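Local structure of uracil-DNA glycosylase (4ZBY) at residues P28-Y32 against R75-T81; S103-D107 against Y128-K132; P115-V119 against I185-T191. The protein belongs to the uracil-DNA glycosylase superfamily, has an alpha/beta fold built on a mixed sheet, and carries an iron-sulfur cluster and a pocket that holds uracil. All blocks are in the same frame, centred on the assembly; numbering follows the deposited sequence. Where two conformers were deposited one is given.

Contact 1: P28-Y32 against R75-T81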
loop_
_atom_site.group_PDB
_atom_site.type_symbol
_atom_site.label_atom_id
_atom_site.label_comp_id
_atom_site.label_asym_id
_atom_site.label_seq_id
_atom_site.Cartn_x
_atom_site.Cartn_y
_atom_site.Cartn_z
ATOM N N PRO A 28 -4.130 -0.944 -10.755
ATOM C CA PRO A 28 -5.138 -0.566 -9.755
ATOM C C PRO A 28 -4.951 -1.256 -8.396
ATOM O O PRO A 28 -5.307 -0.679 -7.363
ATOM C CB PRO A 28 -6.470 -0.993 -10.393
ATOM C CG PRO A 28 -6.123 -1.950 -11.455
ATOM C CD PRO A 28 -4.721 -1.568 -11.945
ATOM N N GLY A 29 -4.336 -2.426 -8.378
ATOM C CA GLY A 29 -4.220 -3.173 -7.130
ATOM C C GLY A 29 -5.007 -4.450 -7.295
ATOM O O GLY A 29 -5.832 -4.541 -8.195
ATOM N N GLU A 30 -4.769 -5.418 -6.411
ATOM C CA GLU A 30 -5.444 -6.700 -6.521
ATOM C C GLU A 30 -5.608 -7.328 -5.142
ATOM O O GLU A 30 -4.813 -7.059 -4.229
ATOM C CB GLU A 30 -4.672 -7.630 -7.474
ATOM C CG GLU A 30 -3.299 -8.071 -6.993
ATOM C CD GLU A 30 -2.501 -8.846 -8.047
ATOM O OE1 GLU A 30 -2.969 -8.995 -9.194
ATOM O OE2 GLU A 30 -1.397 -9.313 -7.711
ATOM N N GLY A 31 -6.636 -8.163 -4.993
ATOM C CA GLY A 31 -6.797 -8.913 -3.774
ATOM C C GLY A 31 -8.229 -9.028 -3.328
ATOM O O GLY A 31 -9.166 -8.681 -4.056
ATOM N N TYR A 32 -8.393 -9.551 -2.122
ATOM C CA TYR A 32 -9.706 -9.876 -1.582
ATOM C C TYR A 32 -10.479 -8.624 -1.201
ATOM O O TYR A 32 -9.962 -7.791 -0.468
ATOM C CB TYR A 32 -9.506 -10.771 -0.368
ATOM C CG TYR A 32 -10.760 -11.319 0.234
ATOM C CD1 TYR A 32 -10.885 -11.429 1.613
ATOM C CD2 TYR A 32 -11.803 -11.782 -0.566
ATOM C CE1 TYR A 32 -12.024 -11.969 2.186
ATOM C CE2 TYR A 32 -12.950 -12.319 0.020
ATOM C CZ TYR A 32 -13.044 -12.395 1.388
ATOM O OH TYR A 32 -14.181 -12.945 1.964
ATOM N N ARG A 75 -1.318 -13.940 -1.132
ATOM C CA ARG A 75 -1.702 -12.630 -1.665
ATOM C C ARG A 75 -3.204 -12.519 -1.915
ATOM O O ARG A 75 -3.783 -11.448 -1.759
ATOM C CB ARG A 75 -0.962 -12.331 -2.978
ATOM C CG ARG A 75 0.525 -12.153 -2.837
ATOM C CD ARG A 75 1.181 -12.176 -4.222
ATOM N NE ARG A 75 0.674 -11.138 -5.128
ATOM C CZ ARG A 75 1.275 -9.966 -5.348
ATOM N NH1 ARG A 75 2.407 -9.666 -4.730
ATOM N NH2 ARG A 75 0.741 -9.090 -6.194
ATOM N N ASP A 76 -3.845 -13.609 -2.322
ATOM C CA ASP A 76 -5.267 -13.534 -2.601
ATOM C C ASP A 76 -6.120 -13.350 -1.342
ATOM O O ASP A 76 -7.337 -13.137 -1.445
ATOM C CB ASP A 76 -5.722 -14.785 -3.370
ATOM C CG ASP A 76 -5.132 -14.836 -4.773
ATOM O OD1 ASP A 76 -4.969 -13.754 -5.367
ATOM O OD2 ASP A 76 -4.818 -15.945 -5.266
ATOM N N GLN A 77 -5.497 -13.386 -0.160
ATOM C CA GLN A 77 -6.259 -13.175 1.066
ATOM C C GLN A 77 -6.120 -11.755 1.580
ATOM O O GLN A 77 -6.785 -11.394 2.537
ATOM C CB GLN A 77 -5.824 -14.135 2.177
ATOM C CG GLN A 77 -6.040 -15.613 1.888
ATOM C CD GLN A 77 -5.425 -16.519 2.927
ATOM O OE1 GLN A 77 -4.217 -16.653 3.006
ATOM N NE2 GLN A 77 -6.266 -17.174 3.720
ATOM N N VAL A 78 -5.267 -10.957 0.940
ATOM C CA VAL A 78 -5.075 -9.557 1.367
ATOM C C VAL A 78 -5.390 -8.648 0.193
ATOM O O VAL A 78 -5.784 -9.147 -0.881
ATOM C CB VAL A 78 -3.657 -9.315 1.864
ATOM C CG1 VAL A 78 -3.409 -10.222 3.079
ATOM C CG2 VAL A 78 -2.623 -9.599 0.761
ATOM N N PHE A 79 -5.288 -7.332 0.378
ATOM C CA PHE A 79 -5.432 -6.427 -0.751
ATOM C C PHE A 79 -4.190 -5.578 -0.845
ATOM O O PHE A 79 -3.699 -5.080 0.173
ATOM C CB PHE A 79 -6.684 -5.540 -0.630
ATOM C CG PHE A 79 -7.017 -4.815 -1.909
ATOM C CD1 PHE A 79 -6.482 -3.571 -2.166
ATOM C CD2 PHE A 79 -7.852 -5.407 -2.867
ATOM C CE1 PHE A 79 -6.778 -2.892 -3.364
ATOM C CE2 PHE A 79 -8.147 -4.757 -4.062
ATOM C CZ PHE A 79 -7.590 -3.496 -4.307
ATOM N N ILE A 80 -3.659 -5.439 -2.062
ATOM C CA ILE A 80 -2.373 -4.757 -2.253
ATOM C C ILE A 80 -2.495 -3.699 -3.337
ATOM O O ILE A 80 -2.966 -3.996 -4.435
ATOM C CB ILE A 80 -1.270 -5.755 -2.672
ATOM C CG1 ILE A 80 -1.059 -6.817 -1.584
ATOM C CG2 ILE A 80 0.029 -4.990 -2.974
ATOM C CD1 ILE A 80 -0.119 -7.980 -2.051
ATOM N N THR A 81 -2.118 -2.473 -3.015
ATOM C CA THR A 81 -2.166 -1.421 -4.014
ATOM C C THR A 81 -1.124 -0.360 -3.665
ATOM O O THR A 81 -0.234 -0.614 -2.859
ATOM C CB THR A 81 -3.598 -0.833 -4.125
ATOM O OG1 THR A 81 -3.652 0.077 -5.240
ATOM C CG2 THR A 81 -4.024 -0.127 -2.848
HETATM O O HOH W 1 -3.339 -9.304 -3.344
HETATM O O HOH W 2 -1.650 -12.135 -6.693
#
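Gly29 and Gly31 bring the two backbones almost into touch: Gly29 CA lies 3.1 Å from Ile80 O, and Gly31 CA comes equally near Val78 O in a CA-H...O contact. With no side chains there, the close spacing is possible. Between the two glycines, Glu30 pairs with Ile80 as an antiparallel hydrogen-bonded pair, Ile80 N reaching Glu30 O at 2.9 Å and Glu30 N returning a bond to Ile80 O. The Phe79 ring is laid alongside the Glu30-Gly31 backbone by a chi1 of -168°, with Glu30 O 3.7 Å above one of its faces, offset toward the rim. At the inner end Thr81 OG1 donates to Pro28 O across 2.8 Å, arriving from above the carbonyl plane.

The pairing adds 30-31 as a short edge strand to the mixed sheet, antiparallel to 79-82, whose other side bonds to strand 37-41.

A polar flank is held beside it. Arg75 NH2 forms a salt bridge with Glu30 OE2 at 2.6 Å, meeting it on the anti side and in the guanidinium plane; Glu30 has two conformers, and this is the one given. Arg53 also bridges to OE2, and a water links it to Arg75 NE. Ile80 CD1 covers one guanidinium face, while Pro54 and Phe55 of the uracil pocket offer Arg75 their carbonyls.

The loose side is at Tyr32, Asp76 and Gln77, all exposed. Tyr32 N donates to Val78 O and Tyr32 CB rests 3.4 Å from Asp76 O, but the ring runs on away from the strand.

Contact 2: S103-D107 against Y128-K132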
loop_
_atom_site.group_PDB
_atom_site.type_symbol
_atom_site.label_atom_id
_atom_site.label_comp_id
_atom_site.label_asym_id
_atom_site.label_seq_id
_atom_site.Cartn_x
_atom_site.Cartn_y
_atom_site.Cartn_z
ATOM N N SER A 103 -4.782 9.783 -5.753
ATOM C CA SER A 103 -5.169 9.267 -4.446
ATOM C C SER A 103 -6.688 9.085 -4.216
ATOM O O SER A 103 -7.063 8.238 -3.409
ATOM C CB SER A 103 -4.571 10.138 -3.335
ATOM O OG SER A 103 -5.020 11.470 -3.396
ATOM N N PRO A 104 -7.565 9.819 -4.940
ATOM C CA PRO A 104 -8.983 9.507 -4.706
ATOM C C PRO A 104 -9.354 8.057 -5.020
ATOM O O PRO A 104 -10.321 7.548 -4.436
ATOM C CB PRO A 104 -9.711 10.469 -5.642
ATOM C CG PRO A 104 -8.810 11.666 -5.694
ATOM C CD PRO A 104 -7.414 11.067 -5.715
ATOM N N TYR A 105 -8.595 7.395 -5.895
ATOM C CA TYR A 105 -8.821 5.972 -6.149
ATOM C C TYR A 105 -8.538 5.162 -4.900
ATOM O O TYR A 105 -9.313 4.284 -4.547
ATOM C CB TYR A 105 -7.931 5.457 -7.286
ATOM C CG TYR A 105 -8.283 5.976 -8.676
ATOM C CD1 TYR A 105 -9.599 5.944 -9.125
ATOM C CD2 TYR A 105 -7.292 6.469 -9.535
ATOM C CE1 TYR A 105 -9.939 6.359 -10.398
ATOM C CE2 TYR A 105 -7.617 6.896 -10.816
ATOM C CZ TYR A 105 -8.960 6.834 -11.236
ATOM O OH TYR A 105 -9.329 7.259 -12.492
ATOM N N LEU A 106 -7.419 5.450 -4.239
ATOM C CA LEU A 106 -7.107 4.753 -2.983
ATOM C C LEU A 106 -8.175 5.016 -1.889
ATOM O O LEU A 106 -8.595 4.092 -1.197
ATOM C CB LEU A 106 -5.729 5.183 -2.487
ATOM C CG LEU A 106 -5.287 4.595 -1.143
ATOM C CD1 LEU A 106 -5.204 3.099 -1.251
ATOM C CD2 LEU A 106 -3.939 5.180 -0.728
ATOM N N ASP A 107 -8.578 6.272 -1.745
ATOM C CA ASP A 107 -9.661 6.657 -0.833
ATOM C C ASP A 107 -10.879 5.777 -1.092
ATOM O O ASP A 107 -11.505 5.264 -0.163
ATOM C CB ASP A 107 -10.077 8.115 -1.013
ATOM C CG ASP A 107 -8.999 9.098 -0.635
ATOM O OD1 ASP A 107 -8.035 8.723 0.057
ATOM O OD2 ASP A 107 -9.139 10.266 -1.023
ATOM N N TYR A 128 0.758 9.980 3.114
ATOM C CA TYR A 128 -0.572 10.197 2.555
ATOM C C TYR A 128 -1.659 9.789 3.557
ATOM O O TYR A 128 -2.578 10.560 3.858
ATOM C CB TYR A 128 -0.785 9.412 1.227
ATOM C CG TYR A 128 -2.208 9.635 0.776
ATOM C CD1 TYR A 128 -3.191 8.677 0.977
ATOM C CD2 TYR A 128 -2.589 10.864 0.251
ATOM C CE1 TYR A 128 -4.518 8.936 0.637
ATOM C CE2 TYR A 128 -3.897 11.124 -0.091
ATOM C CZ TYR A 128 -4.858 10.160 0.105
ATOM O OH TYR A 128 -6.156 10.448 -0.256
ATOM N N ILE A 129 -1.553 8.571 4.070
ATOM C CA ILE A 129 -2.585 8.058 4.972
ATOM C C ILE A 129 -2.584 8.870 6.269
ATOM O O ILE A 129 -3.649 9.198 6.778
ATOM C CB ILE A 129 -2.411 6.543 5.274
ATOM C CG1 ILE A 129 -2.681 5.713 4.007
ATOM C CG2 ILE A 129 -3.332 6.115 6.440
ATOM C CD1 ILE A 129 -4.093 5.828 3.447
ATOM N N PHE A 130 -1.403 9.251 6.772
ATOM C CA PHE A 130 -1.357 10.114 7.960
ATOM C C PHE A 130 -2.086 11.425 7.721
ATOM O O PHE A 130 -2.697 11.976 8.646
ATOM C CB PHE A 130 0.089 10.388 8.392
ATOM C CG PHE A 130 0.641 9.360 9.333
ATOM C CD1 PHE A 130 1.485 9.735 10.366
ATOM C CD2 PHE A 130 0.301 8.021 9.200
ATOM C CE1 PHE A 130 1.993 8.775 11.243
ATOM C CE2 PHE A 130 0.799 7.060 10.062
ATOM C CZ PHE A 130 1.636 7.436 11.094
ATOM N N SER A 131 -2.035 11.934 6.489
ATOM C CA SER A 131 -2.727 13.182 6.182
ATOM C C SER A 131 -4.248 13.006 6.217
ATOM O O SER A 131 -4.959 13.896 6.700
ATOM C CB SER A 131 -2.271 13.763 4.825
ATOM O OG SER A 131 -2.823 13.049 3.713
ATOM N N LYS A 132 -4.737 11.857 5.766
ATOM C CA LYS A 132 -6.162 11.543 5.854
ATOM C C LYS A 132 -6.598 11.337 7.309
ATOM O O LYS A 132 -7.718 11.683 7.679
ATOM C CB LYS A 132 -6.501 10.295 5.031
ATOM C CG LYS A 132 -6.314 10.448 3.534
ATOM C CD LYS A 132 -7.241 11.517 2.952
ATOM C CE LYS A 132 -6.451 12.681 2.378
ATOM N NZ LYS A 132 -7.187 13.391 1.282
#
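Helix 96-113 and helix 123-133 lie on the same face of the central sheet, joined in the chain through strand 117-121, and here a tyrosine of the second fills the gap to the first. The segments 103-107 and 128-132 approach only to 12.1 Å between axes, their directions 63° apart, so the contact is made by side chains and not by close helix backbones. Tyr128 carries most of it. Its CG is anti to the backbone N (chi1 177°), which sends the ring across toward the other helix, where the phenol donates from OH to Asp107 OD1 at 2.6 Å. That oxygen is met on its syn side, at the ring's edge, and the carboxylate and ring planes are only 21° apart, roughly parallel; Asp107 OD2 also comes within 3.1 Å of Tyr128 OH.

Ser103 and Leu106 approach the same ring obliquely. Ser103 CB is 3.5 Å from Tyr128 CZ, a close van der Waals contact, while Ser103 OG turns back to Ile99 O in its own helix. Leu106 CD2 lies 4.0 Å from Tyr128 CD1 and 4.2 Å from Ile129 CD1, so this one methyl bridges two residues of the facing helix. Underneath, Leu106 rests on Met38 and Val40 and Ile129 on Val159, all on the sheet. At the exposed end, Lys132 bends round so that its NZ is 4.3 Å from Asp107 OD2, beyond salt-bridge distance but near enough for a probably modest attraction. Strand 79-82, helix 96-113 and strand 117-121 form a beta-alpha-beta crossover, and helix 123-133 follows on the same face, as in the alpha/beta fold of the uracil-DNA glycosylase superfamily.

Contact 3: P115-V119 against I185-T191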
loop_
_atom_site.group_PDB
_atom_site.type_symbol
_atom_site.label_atom_id
_atom_site.label_comp_id
_atom_site.label_asym_id
_atom_site.label_seq_id
_atom_site.Cartn_x
_atom_site.Cartn_y
_atom_site.Cartn_z
ATOM N N PRO A 115 -10.576 -2.250 5.661
ATOM C CA PRO A 115 -9.742 -3.271 6.305
ATOM C C PRO A 115 -9.534 -3.026 7.804
ATOM O O PRO A 115 -9.627 -1.878 8.309
ATOM C CB PRO A 115 -8.429 -3.153 5.546
ATOM C CG PRO A 115 -8.356 -1.655 5.224
ATOM C CD PRO A 115 -9.775 -1.295 4.873
ATOM N N LYS A 116 -9.270 -4.109 8.529
ATOM C CA LYS A 116 -8.883 -4.002 9.934
ATOM C C LYS A 116 -7.559 -3.236 10.077
ATOM O O LYS A 116 -7.362 -2.469 11.028
ATOM C CB LYS A 116 -8.731 -5.408 10.546
ATOM C CG LYS A 116 -8.337 -5.400 12.028
ATOM C CD LYS A 116 -8.242 -6.846 12.566
ATOM C CE LYS A 116 -8.069 -6.871 14.085
ATOM N NZ LYS A 116 -7.984 -8.264 14.620
ATOM N N ILE A 117 -6.643 -3.521 9.166
ATOM C CA ILE A 117 -5.289 -2.975 9.213
ATOM C C ILE A 117 -4.902 -2.447 7.847
ATOM O O ILE A 117 -5.127 -3.130 6.828
ATOM C CB ILE A 117 -4.272 -4.055 9.635
ATOM C CG1 ILE A 117 -4.573 -4.579 11.032
ATOM C CG2 ILE A 117 -2.809 -3.548 9.539
ATOM C CD1 ILE A 117 -3.929 -5.902 11.327
ATOM N N ILE A 118 -4.321 -1.243 7.818
ATOM C CA ILE A 118 -3.615 -0.786 6.631
ATOM C C ILE A 118 -2.131 -0.746 6.936
ATOM O O ILE A 118 -1.705 -0.051 7.855
ATOM C CB ILE A 118 -4.066 0.604 6.170
ATOM C CG1 ILE A 118 -5.528 0.566 5.715
ATOM C CG2 ILE A 118 -3.185 1.077 5.016
ATOM C CD1 ILE A 118 -6.146 1.952 5.527
ATOM N N VAL A 119 -1.348 -1.505 6.176
ATOM C CA VAL A 119 0.109 -1.442 6.302
ATOM C C VAL A 119 0.632 -0.464 5.257
ATOM O O VAL A 119 0.454 -0.702 4.058
ATOM C CB VAL A 119 0.739 -2.833 6.089
ATOM C CG1 VAL A 119 2.243 -2.778 6.219
ATOM C CG2 VAL A 119 0.137 -3.828 7.081
ATOM N N ILE A 185 2.525 -6.894 13.064
ATOM C CA ILE A 185 1.320 -6.848 12.252
ATOM C C ILE A 185 0.566 -8.172 12.408
ATOM O O ILE A 185 -0.656 -8.147 12.549
ATOM C CB ILE A 185 1.623 -6.547 10.776
ATOM C CG1 ILE A 185 2.131 -5.100 10.689
ATOM C CG2 ILE A 185 0.377 -6.776 9.878
ATOM C CD1 ILE A 185 2.847 -4.772 9.374
ATOM N N ARG A 186 1.288 -9.291 12.459
ATOM C CA ARG A 186 0.575 -10.572 12.638
ATOM C C ARG A 186 -0.171 -10.567 13.964
ATOM O O ARG A 186 -1.326 -10.976 14.037
ATOM C CB ARG A 186 1.509 -11.775 12.579
ATOM C CG ARG A 186 0.701 -13.105 12.614
ATOM C CD ARG A 186 1.476 -14.287 13.090
ATOM N NE ARG A 186 0.624 -15.480 13.124
ATOM C CZ ARG A 186 0.247 -16.135 14.219
ATOM N NH1 ARG A 186 -0.532 -17.199 14.084
ATOM N NH2 ARG A 186 0.650 -15.759 15.434
ATOM N N GLU A 187 0.493 -10.112 15.023
ATOM C CA GLU A 187 -0.147 -10.112 16.339
ATOM C C GLU A 187 -1.399 -9.231 16.306
ATOM O O GLU A 187 -2.445 -9.627 16.806
ATOM C CB GLU A 187 0.825 -9.657 17.425
ATOM C CG GLU A 187 0.236 -9.717 18.810
ATOM C CD GLU A 187 1.289 -9.630 19.911
ATOM O OE1 GLU A 187 2.491 -9.560 19.574
ATOM O OE2 GLU A 187 0.917 -9.631 21.107
ATOM N N LEU A 188 -1.315 -8.053 15.695
ATOM C CA LEU A 188 -2.502 -7.198 15.589
ATOM C C LEU A 188 -3.634 -7.859 14.786
ATOM O O LEU A 188 -4.806 -7.680 15.097
ATOM C CB LEU A 188 -2.131 -5.851 14.949
ATOM C CG LEU A 188 -1.235 -4.976 15.822
ATOM C CD1 LEU A 188 -0.621 -3.857 14.995
ATOM C CD2 LEU A 188 -2.029 -4.390 16.974
ATOM N N ALA A 189 -3.279 -8.635 13.770
ATOM C CA ALA A 189 -4.285 -9.227 12.902
ATOM C C ALA A 189 -5.037 -10.353 13.577
ATOM O O ALA A 189 -6.249 -10.527 13.358
ATOM C CB ALA A 189 -3.625 -9.729 11.607
ATOM N N ILE A 190 -4.336 -11.128 14.403
ATOM C CA ILE A 190 -4.967 -12.291 15.025
ATOM C C ILE A 190 -5.591 -12.033 16.392
ATOM O O ILE A 190 -6.264 -12.912 16.933
ATOM C CB ILE A 190 -3.981 -13.487 15.192
ATOM C CG1 ILE A 190 -2.901 -13.184 16.226
ATOM C CG2 ILE A 190 -3.398 -13.903 13.863
ATOM C CD1 ILE A 190 -2.197 -14.431 16.740
ATOM N N THR A 191 -5.397 -10.829 16.928
ATOM C CA THR A 191 -5.871 -10.498 18.273
ATOM C C THR A 191 -7.191 -9.737 18.204
ATOM O O THR A 191 -7.270 -8.720 17.526
ATOM C CB THR A 191 -4.821 -9.648 19.038
ATOM O OG1 THR A 191 -3.557 -10.332 19.048
ATOM C CG2 THR A 191 -5.274 -9.400 20.470
#
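Strand 117-119 and helix 185-190 run nearly antiparallel, at 164° between their directions, with the segment axes 10.3 Å apart. The layer between them is filled from the strand by Ile117 and Val119, two residues apart and so on the same side of it. Ile117 pushes its CD1 end-on against the helix backbone: the methyl sits 3.7 Å from Ala189 CA and 4.0 Å from Leu188 CB. Further along, Val119 and Ile185 cross at a slant, Val119 CG2 meeting Ile185 CD1 at 3.7 Å with Val119 CG1 close beside it. Ile185 and Leu188 also touch Phe160 of the neighbouring strand 155-162, so the helix lies over strands 117-121 and 155-162, while Val119 also packs on Ile37 and Phe39 of strand 37-41.

Just before the strand, Lys116 reaches the last turn of the helix. Its chain is extended throughout, starting with CG anti to the backbone N (chi1 -180°), and this full length brings the ammonium among three carbonyls. Lys116 NZ donates to Ala189 O at 3.1 Å and to Thr191 O at 3.0 Å, above the carbonyl plane in both cases, and weakly to Leu188 O at 3.3 Å. Thr191 was modelled in two conformers; in the one given, its OG1 also bonds back to Glu187 O across the last turn. A positive group among carbonyls at the C-terminal end of a helix would probably interact favourably with the partial negative charge there, help keep Lys116 charged and add an electrostatic tie to the apolar packing.

From the N terminus, contact 1 comes first: strand 30-31 meets 79-82 after the chain has passed through strand 37-41 and helices 46-51 and 58-71. It closes before anything else opens. Helix 96-113 then starts contact 2, and strand 117-121 starts contact 3 before helix 123-133 completes contact 2; contact 3 waits for the C-terminal helix 172-190, so these two cross. Contact 1 builds the edge of the sheet, contact 2 joins two helices over one face, and contact 3 lays the last helix on the opposite face. Contacts 1 and 2 meet where Thr81 CG2 lies 3.8 Å from Leu106 CD1.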